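Local coordinates for putative lipoprotein (Bacteroides fragilis, PDB 3QNK) that is of unproven function but, as a SusD-like lipoprotein of the outer membrane, probably helps capture glycans at the cell surface for uptake, at residues Lys2-Glu7 with Lys83-Asn88; Ile31-Leu36 with Phe240-Lys245; Val123-Gly128 with Tyr496-Pro501; Glu279-Phe284 with Pro317-Asn322. All coordinates share one frame; numbering follows the deposited sequence.

Overall arrangement
Contacts 3 and 4 are the buried pair, lying on opposite sides of the chain's centre about 30 Å apart between centres. Contact 1 sits at the periphery, while contact 2 is central but only partly buried. Contacts 2 and 3 each join the N-terminal starch-binding-associated region to the C-terminal SusD region, and a single phosphate ion touches both. Contacts 1 and 2 meet where K83 NZ reaches S32 OG. Chemistry follows place: charged side chains and proline at the edge in contact 1, aliphatic groups and one tyrosine face in contact 2, a backbone hydrogen bond beside an aromatic ring in contact 3, and crossed phenylalanines between two short helices in contact 4.

Contact 1 (Lys2-Glu7 with Lys83-Asn88); sequences KAPLDE and KVRKCN
K86 runs its aliphatic chain along the backbone of K2-P4, and its CE stands 3.4 Å from the carbonyl O of K2 and 3.5 Å from that of A3. The chain is extended beyond CG, which takes the ammonium past this turn of backbone to D26 of helix 17-29 and E30 just after it, with salt bridges to both. P4 fits between the two long side chains of helix 76-93. Its CA packs against K86 CG at 4.1 Å, while its CD meets R85 NH1 at 3.4 Å. R85 leaves the helix with CG anti to the backbone N (chi1 -174°) and stays straight as far as NE; its side chain crosses P4 at about a right angle and brings the edge of the guanidinium, at NH1, to the proline CD. E7 OE2 lies near the guanidinium plane, at its edge, in a long salt bridge of 3.9 Å to NH1; the stronger partner of this carboxylate is R89, by a salt bridge. The second subunit also comes close, with P247 of that chain packing on R85. The whole is an N-terminal segment laid across helix 76-93 and turning into a 3-10 segment at L5-E7, at the periphery of the chain, in the TPR-like alpha-alpha superhelix of a SusD-family protein.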
loop_
_atom_site.group_PDB
_atom_site.type_symbol
_atom_site.label_atom_id
_atom_site.label_comp_id
_atom_site.label_asym_id
_atom_site.label_seq_id
_atom_site.Cartn_x
_atom_site.Cartn_y
_atom_site.Cartn_z
ATOM N N LYS B 2 -4.557 -8.259 -1.401
ATOM C CA LYS B 2 -4.892 -7.500 -2.614
ATOM C C LYS B 2 -5.843 -8.255 -3.540
ATOM O O LYS B 2 -6.764 -7.659 -4.100
ATOM C CB LYS B 2 -3.631 -7.132 -3.406
ATOM C CG LYS B 2 -3.360 -5.633 -3.473
ATOM C CD LYS B 2 -1.932 -5.387 -3.906
ATOM C CE LYS B 2 -1.385 -4.033 -3.563
ATOM N NZ LYS B 2 0.022 -3.906 -4.046
ATOM N N ALA B 3 -5.605 -9.556 -3.722
ATOM C CA ALA B 3 -6.431 -10.382 -4.582
ATOM C C ALA B 3 -7.810 -10.667 -3.954
ATOM O O ALA B 3 -7.906 -10.778 -2.723
ATOM C CB ALA B 3 -5.710 -11.693 -4.862
ATOM N N PRO B 4 -8.876 -10.843 -4.778
ATOM C CA PRO B 4 -10.178 -11.249 -4.223
ATOM C C PRO B 4 -10.079 -12.619 -3.545
ATOM O O PRO B 4 -9.275 -13.451 -3.961
ATOM C CB PRO B 4 -11.087 -11.299 -5.460
ATOM C CG PRO B 4 -10.390 -10.481 -6.491
ATOM C CD PRO B 4 -8.949 -10.754 -6.249
ATOM N N LEU B 5 -10.882 -12.836 -2.488
ATOM C CA LEU B 5 -10.865 -14.055 -1.664
ATOM C C LEU B 5 -10.937 -15.358 -2.466
ATOM O O LEU B 5 -10.240 -16.306 -2.107
ATOM C CB LEU B 5 -12.005 -14.027 -0.629
ATOM C CG LEU B 5 -11.877 -15.011 0.533
ATOM C CD1 LEU B 5 -10.978 -14.455 1.621
ATOM C CD2 LEU B 5 -13.223 -15.375 1.083
ATOM N N ASP B 6 -11.739 -15.407 -3.550
ATOM C CA ASP B 6 -11.919 -16.616 -4.370
ATOM C C ASP B 6 -10.605 -17.130 -5.026
ATOM O O ASP B 6 -10.533 -18.318 -5.359
ATOM C CB ASP B 6 -13.032 -16.429 -5.429
ATOM C CG ASP B 6 -12.769 -15.459 -6.562
ATOM O OD1 ASP B 6 -12.045 -14.464 -6.338
ATOM O OD2 ASP B 6 -13.345 -15.659 -7.666
ATOM N N GLU B 7 -9.557 -16.276 -5.141
ATOM C CA GLU B 7 -8.261 -16.639 -5.737
ATOM C C GLU B 7 -7.453 -17.633 -4.853
ATOM O O GLU B 7 -6.607 -18.372 -5.375
ATOM C CB GLU B 7 -7.435 -15.385 -6.048
ATOM C CG GLU B 7 -8.112 -14.445 -7.041
ATOM C CD GLU B 7 -7.248 -13.925 -8.174
ATOM O OE1 GLU B 7 -6.511 -14.728 -8.791
ATOM O OE2 GLU B 7 -7.362 -12.718 -8.491
ATOM N N LYS B 83 -10.265 -2.279 -3.856
ATOM C CA LYS B 83 -11.525 -2.515 -3.142
ATOM C C LYS B 83 -12.653 -2.661 -4.136
ATOM O O LYS B 83 -13.454 -3.596 -4.040
ATOM C CB LYS B 83 -11.824 -1.372 -2.151
ATOM C CG LYS B 83 -10.757 -1.164 -1.103
ATOM C CD LYS B 83 -11.195 -0.070 -0.137
ATOM C CE LYS B 83 -10.031 0.474 0.644
ATOM N NZ LYS B 83 -9.514 -0.481 1.680
ATOM N N VAL B 84 -12.686 -1.751 -5.125
ATOM C CA VAL B 84 -13.690 -1.751 -6.187
ATOM C C VAL B 84 -13.512 -3.019 -7.024
ATOM O O VAL B 84 -14.510 -3.667 -7.322
ATOM C CB VAL B 84 -13.646 -0.459 -7.033
ATOM C CG1 VAL B 84 -14.427 -0.622 -8.332
ATOM C CG2 VAL B 84 -14.182 0.729 -6.239
ATOM N N ARG B 85 -12.252 -3.410 -7.339
ATOM C CA ARG B 85 -11.986 -4.628 -8.119
ATOM C C ARG B 85 -12.639 -5.855 -7.447
ATOM O O ARG B 85 -13.290 -6.645 -8.137
ATOM C CB ARG B 85 -10.485 -4.840 -8.324
ATOM C CG ARG B 85 -10.147 -6.006 -9.260
ATOM C CD ARG B 85 -8.650 -6.220 -9.414
ATOM N NE ARG B 85 -8.363 -7.190 -10.467
ATOM C CZ ARG B 85 -8.057 -8.463 -10.249
ATOM N NH1 ARG B 85 -7.986 -8.931 -9.013
ATOM N NH2 ARG B 85 -7.827 -9.283 -11.268
ATOM N N LYS B 86 -12.521 -5.964 -6.101
ATOM C CA LYS B 86 -13.089 -7.048 -5.306
ATOM C C LYS B 86 -14.620 -7.052 -5.383
ATOM O O LYS B 86 -15.205 -8.130 -5.433
ATOM C CB LYS B 86 -12.616 -6.956 -3.859
ATOM C CG LYS B 86 -11.128 -7.257 -3.653
ATOM C CD LYS B 86 -10.792 -7.289 -2.169
ATOM C CE LYS B 86 -9.372 -7.720 -1.905
ATOM N NZ LYS B 86 -9.193 -8.133 -0.490
ATOM N N CYS B 87 -15.267 -5.867 -5.455
ATOM C CA CYS B 87 -16.733 -5.748 -5.603
ATOM C C CYS B 87 -17.169 -6.244 -6.963
ATOM O O CYS B 87 -18.101 -7.053 -7.045
ATOM C CB CYS B 87 -17.210 -4.317 -5.394
ATOM S SG CYS B 87 -16.911 -3.660 -3.735
ATOM N N ASN B 88 -16.500 -5.742 -8.036
ATOM C CA ASN B 88 -16.781 -6.068 -9.439
ATOM C C ASN B 88 -16.649 -7.554 -9.703
ATOM O O ASN B 88 -17.407 -8.090 -10.514
ATOM C CB ASN B 88 -15.873 -5.276 -10.368
ATOM C CG ASN B 88 -16.123 -3.792 -10.355
ATOM O OD1 ASN B 88 -17.223 -3.319 -10.041
ATOM N ND2 ASN B 88 -15.103 -3.025 -10.722
#

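Contact 2 (Ile31-Leu36 with Phe240-Lys245); sequences ISVDGL and FDVQYK. With PO4 (phosphate ion), chain F.
The loop that lays V33 on the Y244 ring is shaped just beyond by an Asx turn, in which L36 N donates to D34 OD1 at 3.1 Å from well above the carboxylate plane; the other oxygen, OD2, takes L38 N. D34 N makes a weak hydrogen bond of 3.0 Å to O3 of a phosphate ion, probably from the crystallisation liquor. Most of the contact is apolar. V33 CB sits over the centre of the Y244 ring, 3.9 Å from the centroid and 11° off the normal, a CH-pi contact. Y244 projects CG anti to its own N (chi1 178°), and its ring then passes V33 in the opposite direction. V33 CG2 meets V242 CG2 tip to tip at 3.7 Å. Further back, I31 points CD1 at the edge of F240, 3.8 Å from CZ, and its CG2 rests 4.1 Å from V242 CG1. V242 and Y244 point at the loop from the strand, and the ring end of F240 reaches it from the corner before. That strand, 238-244, is the middle one of an antiparallel three-strand sheet, between 384-387 and 389-390; W386 of the former packs on both V33 and V242, and M253 of helix 253-257 packs on V33 and Y244.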
loop_
_atom_site.group_PDB
_atom_site.type_symbol
_atom_site.label_atom_id
_atom_site.label_comp_id
_atom_site.label_asym_id
_atom_site.label_seq_id
_atom_site.Cartn_x
_atom_site.Cartn_y
_atom_site.Cartn_z
ATOM N N ILE B 31 -13.370 -1.740 4.470
ATOM C CA ILE B 31 -13.743 -0.408 4.944
ATOM C C ILE B 31 -12.561 0.106 5.772
ATOM O O ILE B 31 -12.143 -0.560 6.735
ATOM C CB ILE B 31 -15.078 -0.388 5.742
ATOM C CG1 ILE B 31 -16.268 -0.808 4.877
ATOM C CG2 ILE B 31 -15.309 1.001 6.371
ATOM C CD1 ILE B 31 -17.483 -1.221 5.707
ATOM N N SER B 32 -11.996 1.247 5.366
ATOM C CA SER B 32 -10.837 1.818 6.061
ATOM C C SER B 32 -11.225 3.003 6.932
ATOM O O SER B 32 -12.080 3.815 6.547
ATOM C CB SER B 32 -9.785 2.274 5.056
ATOM O OG SER B 32 -9.359 1.199 4.248
ATOM N N VAL B 33 -10.576 3.105 8.098
ATOM C CA VAL B 33 -10.734 4.223 9.039
ATOM C C VAL B 33 -9.372 4.869 9.248
ATOM O O VAL B 33 -8.400 4.178 9.590
ATOM C CB VAL B 33 -11.363 3.806 10.391
ATOM C CG1 VAL B 33 -11.739 5.038 11.213
ATOM C CG2 VAL B 33 -12.568 2.889 10.180
ATOM N N ASP B 34 -9.294 6.175 9.014
ATOM C CA ASP B 34 -8.068 6.934 9.243
ATOM C C ASP B 34 -7.974 7.252 10.728
ATOM O O ASP B 34 -8.638 8.196 11.199
ATOM C CB ASP B 34 -8.049 8.222 8.405
ATOM C CG ASP B 34 -6.802 9.094 8.561
ATOM O OD1 ASP B 34 -5.824 8.634 9.219
ATOM O OD2 ASP B 34 -6.788 10.230 7.990
ATOM N N GLY B 35 -7.180 6.455 11.448
ATOM C CA GLY B 35 -6.960 6.621 12.876
ATOM C C GLY B 35 -6.380 7.970 13.254
ATOM O O GLY B 35 -6.622 8.454 14.362
ATOM N N LEU B 36 -5.656 8.616 12.310
ATOM C CA LEU B 36 -4.983 9.891 12.501
ATOM C C LEU B 36 -5.836 11.100 12.097
ATOM O O LEU B 36 -5.479 12.248 12.458
ATOM C CB LEU B 36 -3.662 9.884 11.747
ATOM C CG LEU B 36 -2.655 8.934 12.361
ATOM C CD1 LEU B 36 -1.768 8.338 11.308
ATOM C CD2 LEU B 36 -1.870 9.604 13.483
ATOM N N PHE B 240 -24.988 3.222 10.484
ATOM C CA PHE B 240 -23.887 2.388 10.004
ATOM C C PHE B 240 -22.614 2.719 10.755
ATOM O O PHE B 240 -22.240 3.889 10.857
ATOM C CB PHE B 240 -23.662 2.515 8.468
ATOM C CG PHE B 240 -22.729 1.452 7.918
ATOM C CD1 PHE B 240 -23.166 0.141 7.732
ATOM C CD2 PHE B 240 -21.411 1.751 7.626
ATOM C CE1 PHE B 240 -22.292 -0.847 7.269
ATOM C CE2 PHE B 240 -20.542 0.765 7.144
ATOM C CZ PHE B 240 -20.990 -0.524 6.962
ATOM N N ASP B 241 -21.945 1.683 11.276
ATOM C CA ASP B 241 -20.683 1.838 12.002
ATOM C C ASP B 241 -19.716 0.671 11.758
ATOM O O ASP B 241 -20.078 -0.342 11.151
ATOM C CB ASP B 241 -20.924 2.007 13.519
ATOM C CG ASP B 241 -21.569 0.831 14.260
ATOM O OD1 ASP B 241 -21.848 -0.221 13.612
ATOM O OD2 ASP B 241 -21.809 0.964 15.480
ATOM N N VAL B 242 -18.480 0.847 12.237
ATOM C CA VAL B 242 -17.391 -0.119 12.234
ATOM C C VAL B 242 -16.692 -0.028 13.592
ATOM O O VAL B 242 -16.467 1.076 14.094
ATOM C CB VAL B 242 -16.390 -0.002 11.042
ATOM C CG1 VAL B 242 -16.998 -0.523 9.754
ATOM C CG2 VAL B 242 -15.888 1.403 10.853
ATOM N N GLN B 243 -16.402 -1.173 14.206
ATOM C CA GLN B 243 -15.655 -1.210 15.463
ATOM C C GLN B 243 -14.212 -1.360 15.033
ATOM O O GLN B 243 -13.799 -2.434 14.601
ATOM C CB GLN B 243 -16.148 -2.308 16.432
ATOM C CG GLN B 243 -17.558 -2.060 16.978
ATOM C CD GLN B 243 -18.653 -2.279 15.944
ATOM O OE1 GLN B 243 -18.710 -3.310 15.262
ATOM N NE2 GLN B 243 -19.528 -1.298 15.775
ATOM N N TYR B 244 -13.509 -0.224 14.964
ATOM C CA TYR B 244 -12.140 -0.155 14.472
ATOM C C TYR B 244 -11.156 -0.423 15.584
ATOM O O TYR B 244 -11.061 0.355 16.533
ATOM C CB TYR B 244 -11.884 1.210 13.809
ATOM C CG TYR B 244 -10.478 1.440 13.287
ATOM C CD1 TYR B 244 -9.939 0.630 12.291
ATOM C CD2 TYR B 244 -9.723 2.521 13.723
ATOM C CE1 TYR B 244 -8.658 0.853 11.793
ATOM C CE2 TYR B 244 -8.445 2.762 13.225
ATOM C CZ TYR B 244 -7.917 1.928 12.255
ATOM O OH TYR B 244 -6.663 2.186 11.762
ATOM N N LYS B 245 -10.459 -1.564 15.478
ATOM C CA LYS B 245 -9.418 -1.987 16.414
ATOM C C LYS B 245 -8.163 -2.215 15.585
ATOM O O LYS B 245 -8.025 -3.274 14.968
ATOM C CB LYS B 245 -9.837 -3.237 17.215
HETATM P P PO4 F . -10.377 7.191 4.874
HETATM O O1 PO4 F . -10.084 8.693 4.363
HETATM O O2 PO4 F . -9.316 6.119 4.246
HETATM O O3 PO4 F . -10.620 7.185 6.486
HETATM O O4 PO4 F . -11.791 6.740 4.333
#

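Contact 3 (Val123-Gly128 with Tyr496-Pro501); sequences VKRYGG and YLTPVP. With PO4 (phosphate ion), chain F.
At the edge of the Y126 ring lies the carbonyl O of P499, 3.3 Å from CE1, and T498 CG2 stands 3.7 Å from that same CE1. The other flat group, the R125 guanidinium, turns from the contact and offers its edge to the phosphate, with NH1 and NH2 both donating to O1 at 3.2 Å; E121 and D74 hold the same group by salt bridges. This is where helix 101-126, in the TPR-like N-terminal region, ends against the C-terminal loop of the SusD fold, just before helix 502-507. Y126 carries CG anti to its carbonyl carbon (chi1 -49°), and although its CB starts away from T498 and V500, the ring end comes back to them. Beyond the ring, the hydroxyl reaches D73 and the backbone N of W77, so the tyrosine is fixed at its far end too. L497 covers the helix end, its CD2 lying 3.7 Å from both the carbonyl carbon of Y126 and the N of G127, where positive phi turns the chain out of the helix. N514 draws the two segments together further by bonding the carbonyls of T498 and Y126. The direct link is a backbone hydrogen bond, T498 N to R125 O, 2.8 Å long and nearly straight at 172°, with the donor above the carbonyl plane; T498 OG1 adds a weak one to the same oxygen at 3.4 Å.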
loop_
_atom_site.group_PDB
_atom_site.type_symbol
_atom_site.label_atom_id
_atom_site.label_comp_id
_atom_site.label_asym_id
_atom_site.label_seq_id
_atom_site.Cartn_x
_atom_site.Cartn_y
_atom_site.Cartn_z
ATOM N N VAL B 123 -14.509 9.895 -5.192
ATOM C CA VAL B 123 -15.193 11.032 -5.815
ATOM C C VAL B 123 -15.160 12.264 -4.921
ATOM O O VAL B 123 -14.854 13.345 -5.433
ATOM C CB VAL B 123 -16.632 10.672 -6.276
ATOM C CG1 VAL B 123 -17.379 11.888 -6.812
ATOM C CG2 VAL B 123 -16.575 9.592 -7.342
ATOM N N LYS B 124 -15.405 12.120 -3.593
ATOM C CA LYS B 124 -15.385 13.272 -2.671
ATOM C C LYS B 124 -13.975 13.953 -2.629
ATOM O O LYS B 124 -13.879 15.114 -2.258
ATOM C CB LYS B 124 -15.905 12.916 -1.255
ATOM C CG LYS B 124 -15.068 11.908 -0.475
ATOM C CD LYS B 124 -15.487 11.838 1.007
ATOM C CE LYS B 124 -16.624 10.896 1.326
ATOM N NZ LYS B 124 -17.361 11.327 2.564
ATOM N N ARG B 125 -12.927 13.271 -3.094
ATOM C CA ARG B 125 -11.551 13.740 -3.086
ATOM C C ARG B 125 -11.106 14.266 -4.435
ATOM O O ARG B 125 -10.792 15.450 -4.552
ATOM C CB ARG B 125 -10.598 12.607 -2.642
ATOM C CG ARG B 125 -10.677 12.251 -1.170
ATOM C CD ARG B 125 -9.799 11.060 -0.890
ATOM N NE ARG B 125 -9.005 11.186 0.339
ATOM C CZ ARG B 125 -9.421 10.775 1.532
ATOM N NH1 ARG B 125 -10.628 10.259 1.676
ATOM N NH2 ARG B 125 -8.638 10.896 2.594
ATOM N N TYR B 126 -11.070 13.382 -5.454
ATOM C CA TYR B 126 -10.575 13.690 -6.802
ATOM C C TYR B 126 -11.634 14.269 -7.769
ATOM O O TYR B 126 -11.250 14.856 -8.782
ATOM C CB TYR B 126 -9.973 12.416 -7.434
ATOM C CG TYR B 126 -8.992 11.675 -6.541
ATOM C CD1 TYR B 126 -7.657 12.061 -6.466
ATOM C CD2 TYR B 126 -9.394 10.577 -5.788
ATOM C CE1 TYR B 126 -6.752 11.386 -5.648
ATOM C CE2 TYR B 126 -8.493 9.885 -4.980
ATOM C CZ TYR B 126 -7.175 10.298 -4.908
ATOM O OH TYR B 126 -6.282 9.605 -4.131
ATOM N N GLY B 127 -12.922 14.085 -7.474
ATOM C CA GLY B 127 -14.013 14.524 -8.332
ATOM C C GLY B 127 -14.317 13.391 -9.271
ATOM O O GLY B 127 -14.534 12.262 -8.813
ATOM N N GLY B 128 -14.259 13.640 -10.567
ATOM C CA GLY B 128 -14.451 12.558 -11.523
ATOM C C GLY B 128 -13.329 11.535 -11.442
ATOM O O GLY B 128 -12.163 11.897 -11.256
ATOM N N TYR B 496 -9.850 22.637 -3.840
ATOM C CA TYR B 496 -11.256 22.163 -3.806
ATOM C C TYR B 496 -11.328 20.739 -4.382
ATOM O O TYR B 496 -12.361 20.067 -4.254
ATOM C CB TYR B 496 -12.222 23.120 -4.498
ATOM C CG TYR B 496 -12.589 24.322 -3.650
ATOM C CD1 TYR B 496 -12.983 24.174 -2.322
ATOM C CD2 TYR B 496 -12.566 25.607 -4.180
ATOM C CE1 TYR B 496 -13.296 25.278 -1.534
ATOM C CE2 TYR B 496 -12.853 26.726 -3.388
ATOM C CZ TYR B 496 -13.242 26.554 -2.075
ATOM O OH TYR B 496 -13.538 27.661 -1.320
ATOM N N LEU B 497 -10.178 20.248 -4.936
ATOM C CA LEU B 497 -10.005 18.879 -5.428
ATOM C C LEU B 497 -8.623 18.364 -5.075
ATOM O O LEU B 497 -7.672 19.146 -5.050
ATOM C CB LEU B 497 -10.233 18.796 -6.946
ATOM C CG LEU B 497 -11.693 18.827 -7.441
ATOM C CD1 LEU B 497 -11.741 18.660 -8.940
ATOM C CD2 LEU B 497 -12.551 17.710 -6.765
ATOM N N THR B 498 -8.506 17.053 -4.788
ATOM C CA THR B 498 -7.236 16.358 -4.469
ATOM C C THR B 498 -6.475 16.048 -5.766
ATOM O O THR B 498 -7.118 15.621 -6.727
ATOM C CB THR B 498 -7.534 15.093 -3.655
ATOM O OG1 THR B 498 -8.144 15.521 -2.449
ATOM C CG2 THR B 498 -6.277 14.269 -3.322
ATOM N N PRO B 499 -5.138 16.258 -5.869
ATOM C CA PRO B 499 -4.462 15.928 -7.150
ATOM C C PRO B 499 -4.454 14.429 -7.411
ATOM O O PRO B 499 -4.435 13.614 -6.475
ATOM C CB PRO B 499 -3.031 16.457 -6.975
ATOM C CG PRO B 499 -2.834 16.683 -5.565
ATOM C CD PRO B 499 -4.160 16.723 -4.854
ATOM N N VAL B 500 -4.559 14.069 -8.680
ATOM C CA VAL B 500 -4.430 12.679 -9.088
ATOM C C VAL B 500 -2.915 12.412 -9.010
ATOM O O VAL B 500 -2.132 13.258 -9.477
ATOM C CB VAL B 500 -5.046 12.404 -10.494
ATOM C CG1 VAL B 500 -4.715 11.000 -10.991
ATOM C CG2 VAL B 500 -6.555 12.649 -10.506
ATOM N N PRO B 501 -2.462 11.305 -8.384
ATOM C CA PRO B 501 -1.008 11.036 -8.309
ATOM C C PRO B 501 -0.318 11.102 -9.680
ATOM O O PRO B 501 -0.843 10.590 -10.657
ATOM C CB PRO B 501 -0.966 9.633 -7.718
ATOM C CG PRO B 501 -2.180 9.574 -6.907
ATOM C CD PRO B 501 -3.222 10.238 -7.723
HETATM P P PO4 F . -10.377 7.191 4.874
HETATM O O1 PO4 F . -10.084 8.693 4.363
HETATM O O2 PO4 F . -9.316 6.119 4.246
HETATM O O3 PO4 F . -10.620 7.185 6.486
HETATM O O4 PO4 F . -11.791 6.740 4.333
#

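Contact 4 (Glu279-Phe284 with Pro317-Asn322); sequences ELIDAF and PRFYAN
F284 and F319 form the aromatic heart of this contact, a T-shaped pair in which the edge of the F319 ring is directed at the face of F284. The centroids are 5.5 Å apart and the planes stand at 76°. F319 sends CG anti to its backbone N (chi1 171°), and this sets its ring beside F284, with CD1 reaching CG and CD2 of that ring.

A CH-pi contact adds to the pair. The CA of F319 lies over the same F284 ring, 3.9 Å from the centroid, so F284 packs on the backbone of F319 as well as on its side chain.

Apolar packing fills in round the rings. F319 CB is 3.7 Å from F284 CD1, and I281 CG1 approaches the F319 edge at CE1, 4.1 Å away. At the far end of its ring F284 meets N322, CZ to CB 4.0 Å, the two side chains crossing at about a right angle.

Polar bonds stay within the helix or run outward from it. N322 ND2 donates to R318 O at 2.6 Å, returning the amide to the turn before it, and CE1 of F284 lies 3.4 Å from that carbonyl O. The R318 guanidinium leads off to E446, E442 and E316 in salt bridges, and N322 OD1 accepts from K363 NZ.

The contact joins two short helices within the SusD-family part of the chain: the end of helix 278-283, with F284 just beyond it, meets helix 317-322. I445 of helix 432-446 packs on F284 and R318, I323 of strand 323-324 touches I281 and F284, and Y224 of helix 221-225 packs on R318 and A321.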
loop_
_atom_site.group_PDB
_atom_site.type_symbol
_atom_site.label_atom_id
_atom_site.label_comp_id
_atom_site.label_asym_id
_atom_site.label_seq_id
_atom_site.Cartn_x
_atom_site.Cartn_y
_atom_site.Cartn_z
ATOM N N GLU B 279 -10.832 28.566 17.323
ATOM C CA GLU B 279 -11.924 28.910 16.382
ATOM C C GLU B 279 -13.116 27.961 16.536
ATOM O O GLU B 279 -14.269 28.410 16.472
ATOM C CB GLU B 279 -11.439 28.897 14.931
ATOM C CG GLU B 279 -10.644 30.142 14.595
ATOM C CD GLU B 279 -9.169 30.166 14.951
ATOM O OE1 GLU B 279 -8.657 29.150 15.475
ATOM O OE2 GLU B 279 -8.535 31.226 14.728
ATOM N N LEU B 280 -12.839 26.672 16.765
ATOM C CA LEU B 280 -13.899 25.717 17.016
ATOM C C LEU B 280 -14.460 25.913 18.421
ATOM O O LEU B 280 -15.680 25.877 18.582
ATOM C CB LEU B 280 -13.432 24.264 16.836
ATOM C CG LEU B 280 -14.437 23.179 17.204
ATOM C CD1 LEU B 280 -15.724 23.239 16.328
ATOM C CD2 LEU B 280 -13.793 21.831 17.153
ATOM N N ILE B 281 -13.588 26.132 19.426
ATOM C CA ILE B 281 -14.042 26.317 20.802
ATOM C C ILE B 281 -14.994 27.517 20.848
ATOM O O ILE B 281 -16.065 27.431 21.469
ATOM C CB ILE B 281 -12.828 26.428 21.783
ATOM C CG1 ILE B 281 -12.405 25.040 22.300
ATOM C CG2 ILE B 281 -13.156 27.296 22.993
ATOM C CD1 ILE B 281 -11.920 24.082 21.358
ATOM N N ASP B 282 -14.645 28.591 20.115
ATOM C CA ASP B 282 -15.439 29.826 20.040
ATOM C C ASP B 282 -16.821 29.609 19.443
ATOM O O ASP B 282 -17.731 30.380 19.753
ATOM C CB ASP B 282 -14.694 30.882 19.203
ATOM C CG ASP B 282 -13.538 31.596 19.920
ATOM O OD1 ASP B 282 -13.433 31.470 21.175
ATOM O OD2 ASP B 282 -12.765 32.312 19.235
ATOM N N ALA B 283 -16.973 28.568 18.577
ATOM C CA ALA B 283 -18.204 28.245 17.873
ATOM C C ALA B 283 -19.233 27.475 18.754
ATOM O O ALA B 283 -20.418 27.419 18.389
ATOM C CB ALA B 283 -17.880 27.456 16.632
ATOM N N PHE B 284 -18.809 26.905 19.906
ATOM C CA PHE B 284 -19.729 26.245 20.834
ATOM C C PHE B 284 -20.495 27.303 21.606
ATOM O O PHE B 284 -19.905 28.174 22.234
ATOM C CB PHE B 284 -19.006 25.306 21.802
ATOM C CG PHE B 284 -18.546 24.016 21.191
ATOM C CD1 PHE B 284 -19.403 22.918 21.115
ATOM C CD2 PHE B 284 -17.251 23.881 20.718
ATOM C CE1 PHE B 284 -18.973 21.714 20.554
ATOM C CE2 PHE B 284 -16.813 22.674 20.168
ATOM C CZ PHE B 284 -17.677 21.602 20.076
ATOM N N PRO B 317 -24.140 21.054 26.042
ATOM C CA PRO B 317 -23.538 19.719 26.268
ATOM C C PRO B 317 -22.483 19.232 25.259
ATOM O O PRO B 317 -21.538 18.566 25.686
ATOM C CB PRO B 317 -24.757 18.791 26.253
ATOM C CG PRO B 317 -25.854 19.618 26.808
ATOM C CD PRO B 317 -25.610 21.001 26.258
ATOM N N ARG B 318 -22.611 19.563 23.947
ATOM C CA ARG B 318 -21.677 19.079 22.909
ATOM C C ARG B 318 -20.278 19.624 23.126
ATOM O O ARG B 318 -19.315 19.009 22.665
ATOM C CB ARG B 318 -22.166 19.395 21.493
ATOM C CG ARG B 318 -23.431 18.634 21.099
ATOM C CD ARG B 318 -23.999 19.060 19.761
ATOM N NE ARG B 318 -24.415 20.460 19.750
ATOM C CZ ARG B 318 -25.054 21.046 18.743
ATOM N NH1 ARG B 318 -25.377 20.358 17.665
ATOM N NH2 ARG B 318 -25.381 22.323 18.813
ATOM N N PHE B 319 -20.147 20.744 23.859
ATOM C CA PHE B 319 -18.842 21.308 24.159
ATOM C C PHE B 319 -18.050 20.333 25.045
ATOM O O PHE B 319 -16.952 19.936 24.668
ATOM C CB PHE B 319 -18.956 22.687 24.810
ATOM C CG PHE B 319 -17.635 23.200 25.325
ATOM C CD1 PHE B 319 -16.703 23.771 24.456
ATOM C CD2 PHE B 319 -17.296 23.077 26.672
ATOM C CE1 PHE B 319 -15.483 24.235 24.928
ATOM C CE2 PHE B 319 -16.060 23.533 27.140
ATOM C CZ PHE B 319 -15.172 24.123 26.267
ATOM N N TYR B 320 -18.629 19.930 26.195
ATOM C CA TYR B 320 -18.019 19.017 27.179
ATOM C C TYR B 320 -17.948 17.597 26.640
ATOM O O TYR B 320 -17.124 16.814 27.100
ATOM C CB TYR B 320 -18.786 19.060 28.526
ATOM C CG TYR B 320 -18.890 20.467 29.081
ATOM C CD1 TYR B 320 -17.783 21.102 29.644
ATOM C CD2 TYR B 320 -20.052 21.220 28.912
ATOM C CE1 TYR B 320 -17.858 22.418 30.096
ATOM C CE2 TYR B 320 -20.138 22.539 29.364
ATOM C CZ TYR B 320 -19.045 23.132 29.953
ATOM O OH TYR B 320 -19.159 24.454 30.320
ATOM N N ALA B 321 -18.763 17.296 25.631
ATOM C CA ALA B 321 -18.810 16.003 24.966
ATOM C C ALA B 321 -17.688 15.855 23.960
ATOM O O ALA B 321 -17.250 14.735 23.714
ATOM C CB ALA B 321 -20.146 15.827 24.263
ATOM N N ASN B 322 -17.235 16.962 23.355
ATOM C CA ASN B 322 -16.202 16.935 22.324
ATOM C C ASN B 322 -14.800 17.386 22.760
ATOM O O ASN B 322 -13.804 16.949 22.155
ATOM C CB ASN B 322 -16.606 17.885 21.195
ATOM C CG ASN B 322 -17.620 17.365 20.234
ATOM O OD1 ASN B 322 -17.268 16.995 19.119
ATOM N ND2 ASN B 322 -18.901 17.438 20.591
#